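Long-range contact in L-ornithine 5-monooxygenase (Pseudomonas aeruginosa, PDB 3S5W), which hydroxylates the side-chain nitrogen of L-ornithine with FAD, NADPH and molecular oxygen, the first step toward the hydroxamate groups of the siderophore pyoverdin: residues Val253-Leu264 with Pro329-Val339. Residues are numbered along the deposited sequence; the frame is centred on the assembly and turned at random.
Sequences VQADMILRASAL and PRHAFRCMTTV. With NAP (NADP nicotinamide-adenine-dinucleotide phosphate), chain F.
D256 and R334 project from the same face of two parallel strands and form a salt bridge, OD2 of D256 lying 2.7 Å from NH1 of R334. The carboxylate and guanidinium planes are nearly parallel (13° apart) but offset, so OD2 meets NH1 obliquely. The bent R334 chain passes CD close to OD2, and the turn about CD-NE (chi4 96°) brings NH1 to it. A water joins D256 OD1 to R330 O. On the other face the F333 ring takes L259 CD2 off-centre, 4.2 Å from its centroid, and meets M257 SD and L264 CG at its edge, the sulfur making a Met-aromatic contact. Backbone bonds alternate: A332 N to A255 O, M257 N to A332 O, R334 N to M257 O, L259 N to R334 O. At the start of the pair, R330 grips V253 O side-on, NE and NH2 each 2.9 Å from that oxygen. Past it, where strand 337-345 begins, T337 N to L259 O and M336 N to A261 O carry the pairing into the loop holding R260, which binds the NADP 2'-phosphate: NE to O1X at 2.8 Å, NH2 to O3X, with adenine C6A over one guanidinium face. D256 OD2 is also hydrogen-bonded to Y366 OH. Strand 332-334 edges the five-stranded parallel sheet of the Rossmann-type NADP domain; helices 237-249 and 310-326 cover the M257 and H331 side, and strand 348-355 packs against I258 and R334.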
loop_
_atom_site.group_PDB
_atom_site.type_symbol
_atom_site.label_atom_id
_atom_site.label_comp_id
_atom_site.label_asym_id
_atom_site.label_seq_id
_atom_site.Cartn_x
_atom_site.Cartn_y
_atom_site.Cartn_z
ATOM N N VAL A 253 -15.536 -19.150 14.452
ATOM C CA VAL A 253 -15.322 -17.749 14.842
ATOM C C VAL A 253 -16.633 -16.969 14.774
ATOM O O VAL A 253 -17.336 -17.022 13.756
ATOM C CB VAL A 253 -14.268 -17.054 13.960
ATOM C CG1 VAL A 253 -14.237 -15.530 14.224
ATOM C CG2 VAL A 253 -12.895 -17.632 14.220
ATOM N N GLN A 254 -16.950 -16.274 15.869
ATOM C CA GLN A 254 -17.981 -15.232 15.907
ATOM C C GLN A 254 -17.307 -13.875 15.736
ATOM O O GLN A 254 -16.489 -13.464 16.594
ATOM C CB GLN A 254 -18.696 -15.252 17.256
ATOM C CG GLN A 254 -19.549 -16.490 17.517
ATOM C CD GLN A 254 -20.306 -16.309 18.819
ATOM O OE1 GLN A 254 -19.795 -16.654 19.867
ATOM N NE2 GLN A 254 -21.487 -15.678 18.759
ATOM N N ALA A 255 -17.586 -13.207 14.612
ATOM C CA ALA A 255 -16.930 -11.941 14.276
ATOM C C ALA A 255 -17.847 -10.726 14.531
ATOM O O ALA A 255 -19.052 -10.765 14.216
ATOM C CB ALA A 255 -16.442 -11.949 12.796
ATOM N N ASP A 256 -17.273 -9.669 15.116
ATOM C CA ASP A 256 -17.962 -8.382 15.305
ATOM C C ASP A 256 -17.236 -7.335 14.474
ATOM O O ASP A 256 -16.045 -7.091 14.694
ATOM C CB ASP A 256 -17.924 -7.920 16.773
ATOM C CG ASP A 256 -18.769 -8.774 17.711
ATOM O OD1 ASP A 256 -19.225 -9.884 17.327
ATOM O OD2 ASP A 256 -18.986 -8.307 18.863
ATOM N N MET A 257 -17.925 -6.702 13.535
ATOM C CA MET A 257 -17.335 -5.566 12.842
ATOM C C MET A 257 -17.648 -4.366 13.697
ATOM O O MET A 257 -18.826 -4.031 13.935
ATOM C CB MET A 257 -17.915 -5.339 11.454
ATOM C CG MET A 257 -17.723 -6.488 10.529
ATOM S SD MET A 257 -18.173 -6.091 8.808
ATOM C CE MET A 257 -16.871 -4.956 8.337
ATOM N N ILE A 258 -16.592 -3.712 14.154
ATOM C CA ILE A 258 -16.747 -2.564 15.036
ATOM C C ILE A 258 -16.276 -1.331 14.287
ATOM O O ILE A 258 -15.079 -1.132 14.097
ATOM C CB ILE A 258 -15.995 -2.756 16.389
ATOM C CG1 ILE A 258 -16.474 -4.046 17.086
ATOM C CG2 ILE A 258 -16.143 -1.479 17.285
ATOM C CD1 ILE A 258 -15.698 -4.428 18.352
ATOM N N LEU A 259 -17.224 -0.488 13.875
ATOM C CA LEU A 259 -16.870 0.682 13.095
ATOM C C LEU A 259 -17.552 1.905 13.704
ATOM O O LEU A 259 -18.705 1.824 14.175
ATOM C CB LEU A 259 -17.234 0.522 11.600
ATOM C CG LEU A 259 -18.714 0.322 11.205
ATOM C CD1 LEU A 259 -18.948 0.791 9.777
ATOM C CD2 LEU A 259 -19.145 -1.148 11.355
ATOM N N ARG A 260 -16.806 3.002 13.750
ATOM C CA ARG A 260 -17.335 4.235 14.340
ATOM C C ARG A 260 -18.318 4.931 13.364
ATOM O O ARG A 260 -19.184 5.672 13.796
ATOM C CB ARG A 260 -16.202 5.162 14.816
ATOM C CG ARG A 260 -15.216 5.566 13.751
ATOM C CD ARG A 260 -14.040 6.396 14.289
ATOM N NE ARG A 260 -13.155 6.734 13.179
ATOM C CZ ARG A 260 -12.000 7.381 13.296
ATOM N NH1 ARG A 260 -11.566 7.750 14.488
ATOM N NH2 ARG A 260 -11.275 7.645 12.219
ATOM N N ALA A 261 -18.181 4.671 12.064
ATOM C CA ALA A 261 -19.112 5.220 11.069
ATOM C C ALA A 261 -20.441 4.454 11.086
ATOM O O ALA A 261 -20.565 3.406 11.732
ATOM C CB ALA A 261 -18.471 5.217 9.667
ATOM N N SER A 262 -21.458 4.976 10.391
ATOM C CA SER A 262 -22.799 4.446 10.544
ATOM C C SER A 262 -23.101 3.237 9.665
ATOM O O SER A 262 -24.028 2.485 9.957
ATOM C CB SER A 262 -23.846 5.548 10.231
ATOM O OG SER A 262 -23.687 5.925 8.845
ATOM N N ALA A 263 -22.340 3.063 8.579
ATOM C CA ALA A 263 -22.623 2.008 7.607
ATOM C C ALA A 263 -21.364 1.659 6.839
ATOM O O ALA A 263 -20.425 2.464 6.772
ATOM C CB ALA A 263 -23.742 2.491 6.595
ATOM N N LEU A 264 -21.357 0.483 6.207
ATOM C CA LEU A 264 -20.400 0.244 5.119
ATOM C C LEU A 264 -20.874 1.066 3.946
ATOM O O LEU A 264 -22.075 1.061 3.635
ATOM C CB LEU A 264 -20.314 -1.250 4.720
ATOM C CG LEU A 264 -19.962 -2.252 5.806
ATOM C CD1 LEU A 264 -19.748 -3.663 5.169
ATOM C CD2 LEU A 264 -18.711 -1.834 6.623
ATOM N N PRO A 329 -27.420 -15.593 15.917
ATOM C CA PRO A 329 -26.584 -14.384 15.798
ATOM C C PRO A 329 -25.078 -14.662 16.009
ATOM O O PRO A 329 -24.480 -14.213 16.988
ATOM C CB PRO A 329 -27.144 -13.474 16.900
ATOM C CG PRO A 329 -27.690 -14.473 17.962
ATOM C CD PRO A 329 -27.865 -15.826 17.311
ATOM N N ARG A 330 -24.493 -15.402 15.076
ATOM C CA ARG A 330 -23.066 -15.711 15.049
ATOM C C ARG A 330 -22.239 -14.414 15.095
ATOM O O ARG A 330 -21.431 -14.214 16.011
ATOM C CB ARG A 330 -22.768 -16.522 13.779
ATOM C CG ARG A 330 -21.337 -16.922 13.629
ATOM C CD ARG A 330 -21.059 -17.814 12.427
ATOM N NE ARG A 330 -19.606 -17.804 12.204
ATOM C CZ ARG A 330 -19.002 -18.018 11.044
ATOM N NH1 ARG A 330 -19.714 -18.316 9.965
ATOM N NH2 ARG A 330 -17.673 -17.943 10.975
ATOM N N HIS A 331 -22.497 -13.521 14.138
ATOM C CA HIS A 331 -21.755 -12.272 13.989
ATOM C C HIS A 331 -22.556 -11.078 14.441
ATOM O O HIS A 331 -23.772 -11.167 14.522
ATOM C CB HIS A 331 -21.411 -12.075 12.512
ATOM C CG HIS A 331 -20.585 -13.182 11.960
ATOM N ND1 HIS A 331 -20.912 -13.875 10.810
ATOM C CD2 HIS A 331 -19.449 -13.738 12.424
ATOM C CE1 HIS A 331 -19.996 -14.801 10.582
ATOM N NE2 HIS A 331 -19.100 -14.738 11.548
ATOM N N ALA A 332 -21.864 -9.972 14.698
ATOM C CA ALA A 332 -22.488 -8.703 15.070
ATOM C C ALA A 332 -21.921 -7.553 14.229
ATOM O O ALA A 332 -20.703 -7.460 13.972
ATOM C CB ALA A 332 -22.317 -8.433 16.574
ATOM N N PHE A 333 -22.824 -6.689 13.782
ATOM C CA PHE A 333 -22.463 -5.504 13.029
ATOM C C PHE A 333 -22.593 -4.304 13.985
ATOM O O PHE A 333 -23.681 -3.755 14.166
ATOM C CB PHE A 333 -23.390 -5.332 11.816
ATOM C CG PHE A 333 -22.966 -4.236 10.892
ATOM C CD1 PHE A 333 -21.838 -4.393 10.083
ATOM C CD2 PHE A 333 -23.700 -3.056 10.818
ATOM C CE1 PHE A 333 -21.421 -3.358 9.226
ATOM C CE2 PHE A 333 -23.308 -2.018 9.965
ATOM C CZ PHE A 333 -22.127 -2.166 9.188
ATOM N N ARG A 334 -21.495 -3.923 14.621
ATOM C CA ARG A 334 -21.511 -2.839 15.624
ATOM C C ARG A 334 -21.110 -1.518 15.010
ATOM O O ARG A 334 -19.984 -1.075 15.169
ATOM C CB ARG A 334 -20.653 -3.211 16.833
ATOM C CG ARG A 334 -21.080 -4.580 17.422
ATOM C CD ARG A 334 -20.087 -5.034 18.467
ATOM N NE ARG A 334 -20.662 -4.984 19.788
ATOM C CZ ARG A 334 -21.210 -6.021 20.398
ATOM N NH1 ARG A 334 -21.252 -7.200 19.801
ATOM N NH2 ARG A 334 -21.708 -5.878 21.607
ATOM N N CYS A 335 -22.052 -0.895 14.295
ATOM C CA CYS A 335 -21.810 0.398 13.682
ATOM C C CYS A 335 -21.978 1.484 14.754
ATOM O O CYS A 335 -22.462 1.191 15.835
ATOM C CB CYS A 335 -22.710 0.644 12.467
ATOM S SG CYS A 335 -24.453 0.182 12.729
ATOM N N MET A 336 -21.495 2.682 14.452
ATOM C CA MET A 336 -21.487 3.844 15.378
ATOM C C MET A 336 -20.838 3.499 16.725
ATOM O O MET A 336 -21.273 4.001 17.772
ATOM C CB MET A 336 -22.910 4.417 15.595
ATOM C CG MET A 336 -23.516 5.032 14.314
ATOM S SD MET A 336 -25.181 5.633 14.693
ATOM C CE MET A 336 -26.045 4.166 15.279
ATOM N N THR A 337 -19.804 2.649 16.691
ATOM C CA THR A 337 -19.227 2.122 17.918
ATOM C C THR A 337 -17.742 2.468 17.963
ATOM O O THR A 337 -17.011 2.315 16.956
ATOM C CB THR A 337 -19.442 0.596 18.053
ATOM O OG1 THR A 337 -20.837 0.302 18.124
ATOM C CG2 THR A 337 -18.788 0.042 19.305
ATOM N N THR A 338 -17.311 2.956 19.132
ATOM C CA THR A 338 -15.937 3.392 19.344
ATOM C C THR A 338 -15.333 2.574 20.463
ATOM O O THR A 338 -15.968 2.386 21.489
ATOM C CB THR A 338 -15.885 4.921 19.709
ATOM O OG1 THR A 338 -16.446 5.669 18.622
ATOM C CG2 THR A 338 -14.444 5.415 19.959
ATOM N N VAL A 339 -14.099 2.093 20.258
ATOM C CA VAL A 339 -13.347 1.484 21.348
ATOM C C VAL A 339 -12.816 2.582 22.277
ATOM O O VAL A 339 -11.958 3.362 21.890
ATOM C CB VAL A 339 -12.167 0.612 20.847
ATOM C CG1 VAL A 339 -11.497 -0.052 22.072
ATOM C CG2 VAL A 339 -12.674 -0.470 19.881
HETATM P PA NAP F . -9.078 2.807 4.839
HETATM O O1A NAP F . -9.943 2.976 3.666
HETATM O O2A NAP F . -8.275 3.968 5.169
HETATM O O5B NAP F . -10.004 2.257 6.003
HETATM C C5B NAP F . -9.602 2.525 7.295
HETATM C C4B NAP F . -10.779 2.087 8.140
HETATM O O4B NAP F . -10.281 2.128 9.447
HETATM C C3B NAP F . -11.940 3.085 8.035
HETATM O O3B NAP F . -13.120 2.324 8.259
HETATM C C2B NAP F . -11.637 3.987 9.244
HETATM O O2B NAP F . -12.808 4.507 9.804
HETATM C C1B NAP F . -11.036 2.986 10.261
HETATM N N9A NAP F . -10.209 3.712 11.239
HETATM C C8A NAP F . -9.062 4.434 10.985
HETATM N N7A NAP F . -8.604 4.965 12.141
HETATM C C5A NAP F . -9.458 4.613 13.116
HETATM C C6A NAP F . -9.491 4.902 14.482
HETATM N N6A NAP F . -8.561 5.676 15.027
HETATM N N1A NAP F . -10.510 4.397 15.233
HETATM C C2A NAP F . -11.494 3.609 14.699
HETATM N N3A NAP F . -11.470 3.318 13.341
HETATM C C4A NAP F . -10.478 3.830 12.570
HETATM O O3 NAP F . -8.148 1.493 4.699
HETATM P PN NAP F . -8.359 0.020 4.021
HETATM O O1N NAP F . -7.135 -0.761 4.403
HETATM O O2N NAP F . -9.695 -0.584 4.332
HETATM O O5D NAP F . -8.246 0.504 2.490
HETATM C C5D NAP F . -9.032 0.172 1.366
HETATM C C4D NAP F . -7.968 0.225 0.275
HETATM O O4D NAP F . -8.139 -0.653 -0.805
HETATM C C3D NAP F . -7.724 1.553 -0.423
HETATM O O3D NAP F . -7.306 2.554 0.474
HETATM C C2D NAP F . -6.683 1.097 -1.457
HETATM O O2D NAP F . -5.315 1.208 -1.082
HETATM C C1D NAP F . -7.028 -0.386 -1.652
HETATM P P2B NAP F . -13.317 6.029 9.575
HETATM O O1X NAP F . -14.296 6.187 10.731
HETATM O O2X NAP F . -13.946 5.986 8.195
HETATM O O3X NAP F . -12.127 6.954 9.606
HETATM O O HOH W 1 -21.102 -11.820 17.513
HETATM O O HOH W 2 -14.498 1.595 15.758
#